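Local coordinates for protein galactose-binding lectin (Arachis hypogaea, PDB 1QF3) that binds D-galactose and its glycosides, acting as a calcium- and manganese-containing legume lectin that assembles into a homotetramer, at residues I32-L37 against F206-S211; D83-F88 against Q216-R221; V120-Y125 against D136-D141. All coordinates share one frame; numbering follows the deposited sequence.

Contact 1: residues I32-L37 against F206-S211; sequences IQLTNL and FSASGS. With MBG (methyl beta-D-galactopyranoside), chain E.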
loop_
_atom_site.group_PDB
_atom_site.type_symbol
_atom_site.label_atom_id
_atom_site.label_comp_id
_atom_site.label_asym_id
_atom_site.label_seq_id
_atom_site.Cartn_x
_atom_site.Cartn_y
_atom_site.Cartn_z
ATOM N N ILE A 32 -20.519 -1.005 -11.467
ATOM C CA ILE A 32 -20.981 -2.303 -11.916
ATOM C C ILE A 32 -22.463 -2.349 -11.575
ATOM O O ILE A 32 -22.856 -1.963 -10.467
ATOM C CB ILE A 32 -20.236 -3.433 -11.160
ATOM C CG1 ILE A 32 -18.870 -3.682 -11.789
ATOM C CG2 ILE A 32 -21.051 -4.692 -11.111
ATOM C CD1 ILE A 32 -18.129 -4.796 -11.105
ATOM N N GLN A 33 -23.297 -2.693 -12.551
ATOM C CA GLN A 33 -24.725 -2.828 -12.307
ATOM C C GLN A 33 -24.916 -4.336 -12.308
ATOM O O GLN A 33 -24.575 -4.996 -13.279
ATOM C CB GLN A 33 -25.522 -2.177 -13.418
ATOM C CG GLN A 33 -27.020 -2.296 -13.247
ATOM C CD GLN A 33 -27.774 -1.505 -14.289
ATOM O OE1 GLN A 33 -28.759 -1.975 -14.837
ATOM N NE2 GLN A 33 -27.321 -0.281 -14.554
ATOM N N LEU A 34 -25.383 -4.888 -11.198
ATOM C CA LEU A 34 -25.540 -6.331 -11.074
ATOM C C LEU A 34 -26.717 -7.017 -11.763
ATOM O O LEU A 34 -26.580 -8.156 -12.222
ATOM C CB LEU A 34 -25.475 -6.739 -9.604
ATOM C CG LEU A 34 -24.126 -6.527 -8.915
ATOM C CD1 LEU A 34 -24.289 -6.750 -7.431
ATOM C CD2 LEU A 34 -23.066 -7.429 -9.487
ATOM N N THR A 35 -27.873 -6.371 -11.827
ATOM C CA THR A 35 -28.999 -7.022 -12.486
ATOM C C THR A 35 -29.480 -6.293 -13.727
ATOM O O THR A 35 -29.129 -5.132 -13.944
ATOM C CB THR A 35 -30.177 -7.253 -11.530
ATOM O OG1 THR A 35 -30.592 -6.008 -10.955
ATOM C CG2 THR A 35 -29.776 -8.225 -10.441
ATOM N N ASN A 36 -30.261 -6.998 -14.545
ATOM C CA ASN A 36 -30.818 -6.435 -15.773
ATOM C C ASN A 36 -32.246 -6.020 -15.489
ATOM O O ASN A 36 -33.075 -6.853 -15.150
ATOM C CB ASN A 36 -30.800 -7.472 -16.894
ATOM C CG ASN A 36 -31.154 -6.876 -18.242
ATOM O OD1 ASN A 36 -32.063 -6.059 -18.357
ATOM N ND2 ASN A 36 -30.415 -7.268 -19.268
ATOM N N LEU A 37 -32.531 -4.731 -15.625
ATOM C CA LEU A 37 -33.861 -4.187 -15.364
ATOM C C LEU A 37 -34.991 -4.710 -16.265
ATOM O O LEU A 37 -36.172 -4.570 -15.941
ATOM C CB LEU A 37 -33.808 -2.659 -15.438
ATOM C CG LEU A 37 -33.441 -1.810 -14.217
ATOM C CD1 LEU A 37 -32.660 -2.600 -13.157
ATOM C CD2 LEU A 37 -32.659 -0.605 -14.714
ATOM N N PHE A 206 -19.809 -10.303 -4.958
ATOM C CA PHE A 206 -21.139 -9.777 -4.616
ATOM C C PHE A 206 -22.150 -10.405 -5.584
ATOM O O PHE A 206 -21.801 -10.786 -6.712
ATOM C CB PHE A 206 -21.210 -8.248 -4.785
ATOM C CG PHE A 206 -20.059 -7.499 -4.173
ATOM C CD1 PHE A 206 -19.721 -7.676 -2.837
ATOM C CD2 PHE A 206 -19.292 -6.635 -4.950
ATOM C CE1 PHE A 206 -18.636 -7.008 -2.290
ATOM C CE2 PHE A 206 -18.204 -5.962 -4.405
ATOM C CZ PHE A 206 -17.877 -6.151 -3.077
ATOM N N SER A 207 -23.405 -10.459 -5.172
ATOM C CA SER A 207 -24.458 -11.035 -5.991
ATOM C C SER A 207 -25.734 -10.243 -5.738
ATOM O O SER A 207 -25.932 -9.732 -4.629
ATOM C CB SER A 207 -24.672 -12.503 -5.593
ATOM O OG SER A 207 -25.762 -13.102 -6.271
ATOM N N ALA A 208 -26.572 -10.107 -6.768
ATOM C CA ALA A 208 -27.847 -9.394 -6.661
ATOM C C ALA A 208 -28.896 -10.106 -7.523
ATOM O O ALA A 208 -28.556 -10.826 -8.464
ATOM C CB ALA A 208 -27.688 -7.956 -7.110
ATOM N N SER A 209 -30.171 -9.889 -7.218
ATOM C CA SER A 209 -31.237 -10.537 -7.969
ATOM C C SER A 209 -32.550 -9.787 -7.903
ATOM O O SER A 209 -32.742 -8.905 -7.064
ATOM C CB SER A 209 -31.445 -11.965 -7.455
ATOM O OG SER A 209 -31.771 -11.956 -6.069
ATOM N N GLY A 210 -33.459 -10.180 -8.781
ATOM C CA GLY A 210 -34.777 -9.581 -8.850
ATOM C C GLY A 210 -35.746 -10.684 -9.225
ATOM O O GLY A 210 -35.347 -11.845 -9.336
ATOM N N SER A 211 -37.010 -10.335 -9.429
ATOM C CA SER A 211 -38.030 -11.306 -9.792
ATOM C C SER A 211 -38.829 -10.738 -10.964
ATOM O O SER A 211 -38.289 -9.994 -11.781
ATOM C CB SER A 211 -38.937 -11.582 -8.595
ATOM O OG SER A 211 -39.649 -10.417 -8.213
HETATM C C1 MBG E . -41.774 -11.853 -5.191
HETATM C C2 MBG E . -40.481 -12.435 -4.822
HETATM C C3 MBG E . -39.744 -11.533 -3.821
HETATM C C4 MBG E . -39.663 -10.065 -4.382
HETATM C C5 MBG E . -41.085 -9.604 -4.641
HETATM C C6 MBG E . -41.443 -8.194 -5.009
HETATM C C7 MBG E . -43.825 -12.633 -6.204
HETATM O O1 MBG E . -42.397 -12.752 -6.130
HETATM O O2 MBG E . -40.789 -13.704 -4.268
HETATM O O3 MBG E . -38.472 -12.102 -3.646
HETATM O O4 MBG E . -38.917 -10.091 -5.557
HETATM O O5 MBG E . -41.579 -10.509 -5.649
HETATM O O6 MBG E . -42.858 -8.119 -5.031
#

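Contact 2: residues D83-F88 against Q216-R221; sequences DGIIFF and QIHLIR. With MBG (methyl beta-D-galactopyranoside), chain E.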
loop_
_atom_site.group_PDB
_atom_site.type_symbol
_atom_site.label_atom_id
_atom_site.label_comp_id
_atom_site.label_asym_id
_atom_site.label_seq_id
_atom_site.Cartn_x
_atom_site.Cartn_y
_atom_site.Cartn_z
ATOM N N ASP A 83 -34.267 -7.382 -5.026
ATOM C CA ASP A 83 -34.361 -8.025 -3.724
ATOM C C ASP A 83 -33.202 -7.739 -2.768
ATOM O O ASP A 83 -33.276 -8.060 -1.570
ATOM C CB ASP A 83 -34.479 -9.534 -3.903
ATOM C CG ASP A 83 -35.886 -9.970 -4.195
ATOM O OD1 ASP A 83 -36.272 -9.957 -5.380
ATOM O OD2 ASP A 83 -36.604 -10.313 -3.237
ATOM N N GLY A 84 -32.116 -7.187 -3.288
ATOM C CA GLY A 84 -30.992 -6.904 -2.420
ATOM C C GLY A 84 -29.651 -7.377 -2.930
ATOM O O GLY A 84 -29.552 -8.007 -3.981
ATOM N N ILE A 85 -28.608 -7.048 -2.177
ATOM C CA ILE A 85 -27.236 -7.391 -2.522
ATOM C C ILE A 85 -26.675 -8.295 -1.435
ATOM O O ILE A 85 -27.139 -8.263 -0.288
ATOM C CB ILE A 85 -26.360 -6.106 -2.575
ATOM C CG1 ILE A 85 -26.849 -5.163 -3.670
ATOM C CG2 ILE A 85 -24.885 -6.439 -2.771
ATOM C CD1 ILE A 85 -25.971 -3.952 -3.857
ATOM N N ILE A 86 -25.688 -9.115 -1.786
ATOM C CA ILE A 86 -25.047 -9.987 -0.802
ATOM C C ILE A 86 -23.544 -10.138 -1.060
ATOM O O ILE A 86 -23.120 -10.358 -2.193
ATOM C CB ILE A 86 -25.731 -11.387 -0.709
ATOM C CG1 ILE A 86 -24.924 -12.311 0.213
ATOM C CG2 ILE A 86 -25.857 -12.014 -2.082
ATOM C CD1 ILE A 86 -25.642 -13.574 0.655
ATOM N N PHE A 87 -22.746 -9.892 -0.024
ATOM C CA PHE A 87 -21.297 -10.047 -0.114
ATOM C C PHE A 87 -21.105 -11.496 0.345
ATOM O O PHE A 87 -21.522 -11.857 1.454
ATOM C CB PHE A 87 -20.596 -9.057 0.835
ATOM C CG PHE A 87 -19.122 -9.317 1.036
ATOM C CD1 PHE A 87 -18.201 -9.008 0.042
ATOM C CD2 PHE A 87 -18.659 -9.869 2.223
ATOM C CE1 PHE A 87 -16.828 -9.242 0.218
ATOM C CE2 PHE A 87 -17.288 -10.114 2.420
ATOM C CZ PHE A 87 -16.370 -9.801 1.412
ATOM N N PHE A 88 -20.509 -12.333 -0.501
ATOM C CA PHE A 88 -20.329 -13.738 -0.145
ATOM C C PHE A 88 -18.944 -14.315 -0.378
ATOM O O PHE A 88 -18.089 -13.720 -1.040
ATOM C CB PHE A 88 -21.390 -14.624 -0.836
ATOM C CG PHE A 88 -21.226 -14.737 -2.336
ATOM C CD1 PHE A 88 -21.564 -13.680 -3.176
ATOM C CD2 PHE A 88 -20.705 -15.888 -2.910
ATOM C CE1 PHE A 88 -21.376 -13.772 -4.565
ATOM C CE2 PHE A 88 -20.517 -15.980 -4.298
ATOM C CZ PHE A 88 -20.855 -14.916 -5.118
ATOM N N GLN A 216 -34.912 -3.367 -9.163
ATOM C CA GLN A 216 -34.336 -2.090 -8.749
ATOM C C GLN A 216 -32.878 -2.096 -9.204
ATOM O O GLN A 216 -32.355 -3.142 -9.593
ATOM C CB GLN A 216 -34.412 -1.930 -7.224
ATOM C CG GLN A 216 -33.434 -2.814 -6.455
ATOM C CD GLN A 216 -33.583 -2.751 -4.937
ATOM O OE1 GLN A 216 -33.178 -3.675 -4.228
ATOM N NE2 GLN A 216 -34.108 -1.657 -4.434
ATOM N N ILE A 217 -32.220 -0.943 -9.150
ATOM C CA ILE A 217 -30.816 -0.839 -9.550
ATOM C C ILE A 217 -29.905 -1.278 -8.401
ATOM O O ILE A 217 -30.133 -0.903 -7.247
ATOM C CB ILE A 217 -30.483 0.594 -9.952
ATOM C CG1 ILE A 217 -31.405 1.020 -11.091
ATOM C CG2 ILE A 217 -29.049 0.700 -10.395
ATOM C CD1 ILE A 217 -31.168 2.419 -11.605
ATOM N N HIS A 218 -28.930 -2.134 -8.708
ATOM C CA HIS A 218 -27.972 -2.632 -7.713
ATOM C C HIS A 218 -26.584 -2.250 -8.238
ATOM O O HIS A 218 -26.125 -2.797 -9.239
ATOM C CB HIS A 218 -28.072 -4.160 -7.569
ATOM C CG HIS A 218 -29.400 -4.647 -7.065
ATOM N ND1 HIS A 218 -30.405 -5.085 -7.909
ATOM C CD2 HIS A 218 -29.872 -4.818 -5.810
ATOM C CE1 HIS A 218 -31.434 -5.505 -7.191
ATOM N NE2 HIS A 218 -31.137 -5.351 -5.913
ATOM N N LEU A 219 -25.941 -1.280 -7.598
ATOM C CA LEU A 219 -24.622 -0.821 -8.038
ATOM C C LEU A 219 -23.495 -1.084 -7.051
ATOM O O LEU A 219 -23.684 -0.972 -5.845
ATOM C CB LEU A 219 -24.655 0.683 -8.315
ATOM C CG LEU A 219 -25.558 1.216 -9.420
ATOM C CD1 LEU A 219 -25.519 2.716 -9.393
ATOM C CD2 LEU A 219 -25.098 0.706 -10.772
ATOM N N ILE A 220 -22.337 -1.477 -7.562
ATOM C CA ILE A 220 -21.163 -1.685 -6.731
ATOM C C ILE A 220 -20.236 -0.581 -7.231
ATOM O O ILE A 220 -19.958 -0.492 -8.435
ATOM C CB ILE A 220 -20.533 -3.073 -6.941
ATOM C CG1 ILE A 220 -21.536 -4.168 -6.551
ATOM C CG2 ILE A 220 -19.262 -3.205 -6.114
ATOM C CD1 ILE A 220 -21.975 -4.117 -5.097
ATOM N N ARG A 221 -19.814 0.302 -6.333
ATOM C CA ARG A 221 -18.982 1.440 -6.724
ATOM C C ARG A 221 -17.494 1.303 -6.492
ATOM O O ARG A 221 -16.704 1.802 -7.288
ATOM C CB ARG A 221 -19.507 2.710 -6.066
ATOM C CG ARG A 221 -20.987 2.940 -6.327
ATOM C CD ARG A 221 -21.558 3.997 -5.408
ATOM N NE ARG A 221 -20.811 5.239 -5.530
ATOM C CZ ARG A 221 -21.053 6.165 -6.446
ATOM N NH1 ARG A 221 -22.038 5.992 -7.314
ATOM N NH2 ARG A 221 -20.277 7.238 -6.528
HETATM C C1 MBG E . -41.774 -11.853 -5.191
HETATM C C2 MBG E . -40.481 -12.435 -4.822
HETATM C C3 MBG E . -39.744 -11.533 -3.821
HETATM C C4 MBG E . -39.663 -10.065 -4.382
HETATM C C5 MBG E . -41.085 -9.604 -4.641
HETATM C C6 MBG E . -41.443 -8.194 -5.009
HETATM C C7 MBG E . -43.825 -12.633 -6.204
HETATM O O1 MBG E . -42.397 -12.752 -6.130
HETATM O O2 MBG E . -40.789 -13.704 -4.268
HETATM O O3 MBG E . -38.472 -12.102 -3.646
HETATM O O4 MBG E . -38.917 -10.091 -5.557
HETATM O O5 MBG E . -41.579 -10.509 -5.649
HETATM O O6 MBG E . -42.858 -8.119 -5.031
#

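Contact 3: residues V120-Y125 against D136-D141; sequences VEFDTY and DHVGID. With MN (manganese (II) ion), chain G; CA (calcium ion), chain F; MBG (methyl beta-D-galactopyranoside), chain E.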
loop_
_atom_site.group_PDB
_atom_site.type_symbol
_atom_site.label_atom_id
_atom_site.label_comp_id
_atom_site.label_asym_id
_atom_site.label_seq_id
_atom_site.Cartn_x
_atom_site.Cartn_y
_atom_site.Cartn_z
ATOM N N VAL A 120 -22.815 -11.724 3.921
ATOM C CA VAL A 120 -23.499 -10.654 4.640
ATOM C C VAL A 120 -24.497 -10.081 3.647
ATOM O O VAL A 120 -24.088 -9.601 2.584
ATOM C CB VAL A 120 -22.519 -9.520 5.018
ATOM C CG1 VAL A 120 -23.233 -8.451 5.849
ATOM C CG2 VAL A 120 -21.326 -10.081 5.762
ATOM N N GLU A 121 -25.788 -10.114 3.986
ATOM C CA GLU A 121 -26.831 -9.610 3.082
ATOM C C GLU A 121 -27.485 -8.280 3.456
ATOM O O GLU A 121 -27.703 -7.987 4.636
ATOM C CB GLU A 121 -27.927 -10.658 2.910
ATOM C CG GLU A 121 -28.621 -11.031 4.204
ATOM C CD GLU A 121 -29.933 -11.753 3.984
ATOM O OE1 GLU A 121 -29.906 -12.932 3.607
ATOM O OE2 GLU A 121 -30.996 -11.140 4.191
ATOM N N PHE A 122 -27.837 -7.504 2.438
ATOM C CA PHE A 122 -28.498 -6.211 2.601
ATOM C C PHE A 122 -29.809 -6.438 1.863
ATOM O O PHE A 122 -29.981 -6.077 0.687
ATOM C CB PHE A 122 -27.639 -5.107 1.974
ATOM C CG PHE A 122 -26.236 -5.059 2.534
ATOM C CD1 PHE A 122 -25.231 -5.848 1.992
ATOM C CD2 PHE A 122 -25.942 -4.283 3.644
ATOM C CE1 PHE A 122 -23.957 -5.875 2.552
ATOM C CE2 PHE A 122 -24.672 -4.303 4.208
ATOM C CZ PHE A 122 -23.676 -5.106 3.659
ATOM N N ASP A 123 -30.709 -7.095 2.575
ATOM C CA ASP A 123 -32.005 -7.517 2.078
ATOM C C ASP A 123 -33.078 -6.428 2.118
ATOM O O ASP A 123 -33.447 -5.938 3.191
ATOM C CB ASP A 123 -32.423 -8.719 2.924
ATOM C CG ASP A 123 -33.393 -9.636 2.235
ATOM O OD1 ASP A 123 -34.268 -9.174 1.495
ATOM O OD2 ASP A 123 -33.311 -10.847 2.474
ATOM N N THR A 124 -33.639 -6.117 0.952
ATOM C CA THR A 124 -34.673 -5.097 0.857
ATOM C C THR A 124 -36.087 -5.662 0.640
ATOM O O THR A 124 -36.987 -4.942 0.211
ATOM C CB THR A 124 -34.373 -4.103 -0.263
ATOM O OG1 THR A 124 -34.530 -4.754 -1.528
ATOM C CG2 THR A 124 -32.944 -3.590 -0.156
ATOM N N TYR A 125 -36.287 -6.946 0.929
ATOM C CA TYR A 125 -37.610 -7.562 0.781
ATOM C C TYR A 125 -37.815 -8.746 1.728
ATOM O O TYR A 125 -37.016 -9.688 1.772
ATOM C CB TYR A 125 -37.866 -7.999 -0.660
ATOM C CG TYR A 125 -39.274 -8.512 -0.862
ATOM C CD1 TYR A 125 -39.621 -9.823 -0.498
ATOM C CD2 TYR A 125 -40.279 -7.672 -1.344
ATOM C CE1 TYR A 125 -40.937 -10.277 -0.587
ATOM C CE2 TYR A 125 -41.603 -8.120 -1.439
ATOM C CZ TYR A 125 -41.921 -9.422 -1.062
ATOM O OH TYR A 125 -43.215 -9.871 -1.162
ATOM N N ASP A 136 -36.434 -3.946 6.261
ATOM C CA ASP A 136 -35.173 -4.080 5.548
ATOM C C ASP A 136 -34.208 -4.547 6.634
ATOM O O ASP A 136 -34.446 -4.297 7.823
ATOM C CB ASP A 136 -34.716 -2.734 4.985
ATOM C CG ASP A 136 -35.653 -2.181 3.923
ATOM O OD1 ASP A 136 -36.613 -2.878 3.527
ATOM O OD2 ASP A 136 -35.420 -1.038 3.468
ATOM N N HIS A 137 -33.135 -5.233 6.258
ATOM C CA HIS A 137 -32.218 -5.720 7.272
ATOM C C HIS A 137 -30.883 -6.177 6.743
ATOM O O HIS A 137 -30.700 -6.417 5.548
ATOM C CB HIS A 137 -32.869 -6.885 8.021
ATOM C CG HIS A 137 -33.354 -7.984 7.120
ATOM N ND1 HIS A 137 -34.583 -7.952 6.509
ATOM C CD2 HIS A 137 -32.763 -9.137 6.728
ATOM C CE1 HIS A 137 -34.737 -9.042 5.774
ATOM N NE2 HIS A 137 -33.650 -9.776 5.890
ATOM N N VAL A 138 -29.947 -6.293 7.662
ATOM C CA VAL A 138 -28.631 -6.776 7.349
ATOM C C VAL A 138 -28.595 -8.141 8.066
ATOM O O VAL A 138 -29.190 -8.299 9.150
ATOM C CB VAL A 138 -27.563 -5.819 7.902
ATOM C CG1 VAL A 138 -26.181 -6.388 7.672
ATOM C CG2 VAL A 138 -27.691 -4.462 7.235
ATOM N N GLY A 139 -27.972 -9.145 7.450
ATOM C CA GLY A 139 -27.921 -10.454 8.084
ATOM C C GLY A 139 -26.667 -11.245 7.784
ATOM O O GLY A 139 -25.981 -10.981 6.801
ATOM N N ILE A 140 -26.341 -12.184 8.664
ATOM C CA ILE A 140 -25.175 -13.041 8.493
ATOM C C ILE A 140 -25.755 -14.374 8.029
ATOM O O ILE A 140 -26.600 -14.961 8.717
ATOM C CB ILE A 140 -24.414 -13.246 9.831
ATOM C CG1 ILE A 140 -24.016 -11.898 10.439
ATOM C CG2 ILE A 140 -23.169 -14.105 9.629
ATOM C CD1 ILE A 140 -23.098 -11.054 9.574
ATOM N N ASP A 141 -25.332 -14.814 6.844
ATOM C CA ASP A 141 -25.801 -16.064 6.240
ATOM C C ASP A 141 -24.725 -17.149 6.189
ATOM O O ASP A 141 -23.636 -16.943 5.650
ATOM C CB ASP A 141 -26.276 -15.811 4.804
ATOM C CG ASP A 141 -27.480 -14.879 4.726
ATOM O OD1 ASP A 141 -28.180 -14.689 5.741
ATOM O OD2 ASP A 141 -27.729 -14.351 3.629
HETATM MN MN MN G . -33.372 -11.678 4.566
HETATM CA CA CA F . -35.484 -11.220 1.426
HETATM C C1 MBG E . -41.774 -11.853 -5.191
HETATM C C2 MBG E . -40.481 -12.435 -4.822
HETATM C C3 MBG E . -39.744 -11.533 -3.821
HETATM C C4 MBG E . -39.663 -10.065 -4.382
HETATM C C5 MBG E . -41.085 -9.604 -4.641
HETATM C C6 MBG E . -41.443 -8.194 -5.009
HETATM C C7 MBG E . -43.825 -12.633 -6.204
HETATM O O1 MBG E . -42.397 -12.752 -6.130
HETATM O O2 MBG E . -40.789 -13.704 -4.268
HETATM O O3 MBG E . -38.472 -12.102 -3.646
HETATM O O4 MBG E . -38.917 -10.091 -5.557
HETATM O O5 MBG E . -41.579 -10.509 -5.649
HETATM O O6 MBG E . -42.858 -8.119 -5.031
HETATM O O HOH W 1 -32.554 -13.281 3.654
HETATM O O HOH W 2 -35.232 -10.114 -0.739
HETATM O O HOH W 3 -34.414 -13.326 1.278
HETATM O O HOH W 4 -32.627 -12.814 6.211
#

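Contact 1: residues I32-L37 against F206-S211
L34 and T35 meet A208 and its neighbours where the loop leaving strand 32-33 packs on a strand of the opposite sheet, a clear example of sheet-to-sheet packing with no hydrogen bond directly between the two segments. The apolar part centres on A208, whose methyl points toward the 32-37 segment. L34 touches it with two atoms: L34 CB lies 3.5 Å from A208 CB, and L34 CD1 comes to 3.6 Å from the same A208 CB. With CG anti to the carbonyl carbon (chi1 -66°), L34 CD1 stays close to A208 and also comes to 4.3 Å from F206 CB.

T35 adds the second apolar touch, this time against backbone. Its methyl CG2 sits 3.5 Å from A208 O and 3.6 Å from S209 N, spanning the peptide that joins those two residues. With chi1 at 57°, OG1 is tucked between the residue's own N and carbonyl carbon; the threonine thus divides its work, CG2 packing on the strand while OG1 hydrogen-bonds to H218 ND1.

Polar groups lie on the far side of strand 206-209. S207 and S209 turn away from L34 and T35, their hydroxyls bonding L106 O and G103 O. Beyond the strand's end, S211 OG lies 2.8 Å from O4 of the galactoside and is also hydrogen-bonded to G214 N.

The pair therefore bridges the legume-lectin sandwich near its sugar-binding end: strand 32-33 borders strand 217-229 in one sheet, whereas strand 201-209 runs between strands 43-53 and 84-91 in the other.

Contact 2: residues D83-F88 against Q216-R221
G84 and I85 face H218 and I220 across two strands, 84-88 and 217-221, whose axes approach to 8.0 Å and run in similar directions at 33°, a spacing that belongs to stacked sheets and not to neighbours in one sheet. Side chains fill the gap.

H218 is the main polar link. Its imidazole presents an edge to the backbone, so that G84 N gives a weak hydrogen bond to H218 NE2 (3.3 Å, N-H...N angle 143°). With ND1 already engaged by T35, both ring nitrogens have a partner, the bond from G84 being the weak one. Q216 reaches out with CG between its own N and carbonyl carbon (chi1 73°) and the rest extended, which carries OE1 to T124 OG1, its hydrogen-bond partner.

Farther along, I85 supplies the apolar part. CG1 passes H218 CD2 at 3.7 Å, the two side chains lying alongside but pointing opposite ways, while I85 CD1 meets I220 CD1 at 4.2 Å.

D83 turns the other way, into the sugar site. The peptide before it is cis, a feature well known in legume lectins, and its carboxylate grips the galactoside with both oxygens: O4 donates to OD1 at 2.7 Å and O3 to OD2 at 2.6 Å. D80 and N127 also hydrogen-bond the sugar.

Strand 84-91 lies between strands 201-209 and 117-123 in the curved, seven-stranded sheet; strand 217-229 belongs to the opposing sheet, where strand 64-74 is a neighbour and sends F71 and M73 onto I85.

Contact 3: residues V120-Y125 against D136-D141
D123 lays its CB over one face of the H137 imidazole, 3.8 Å from the ring centroid and offset toward the rim, a CH-pi contact between two ligands of one metal. H137 NE2 binds manganese at 2.3 Å, while ND1 is held by T135 O. The E121 side chain crosses that of H137 at a slant, their planes 27° apart, and gives OE2 to manganese. Its other oxygen, OE1, accepts from a manganese-bound water at 2.7 Å. E121 OE1 also lies 2.6 Å from D141 OD2, the two carboxylates at right angles, while D141 OD1 is hydrogen-bonded to S147. The Y125 ring offers a face to the galactoside, with C4 3.7 Å above the ring centre.

D123 bridges the two ions: OD2 binds both, and OD1 binds calcium at 2.4 Å. D123 OD1 also accepts from Y125 N, an Asx turn consistent with Y125 O being brought round to calcium. D132 binds both ions and N127 binds calcium.

Beneath the metals, E121 with G139 and D123 with H137 form hydrogen-bonded antiparallel pairs, E121 N to G139 O measuring 3.0 Å. The opposite face carries V120, F122, V138 and I140 into the sandwich core; F122 CD2 packs on V138 CG2 at 4.0 Å.

The paired calcium-manganese site beside the sugar pocket, with an aromatic ring stacked on the galactose, is characteristic of legume lectins.

In the fold
Read from the N terminus, the chain lays down 32-37 and then 83-88 before any of these contacts is complete. Contact 3 closes first, joining 120-125 to 136-141 across a ten-residue loop that contains metal ligands. Far later, 206-211 returns to 32-37 and closes contact 1, and almost at once 216-221 reaches 83-88 and closes contact 2. Contacts 1 and 2 therefore cross, and contact 3 is nested inside both. The first two tie the two sheets of the sandwich face to face, in opposite order along the chain; contact 3 lies within one sheet, next to strand 84-91. All three converge on the galactoside.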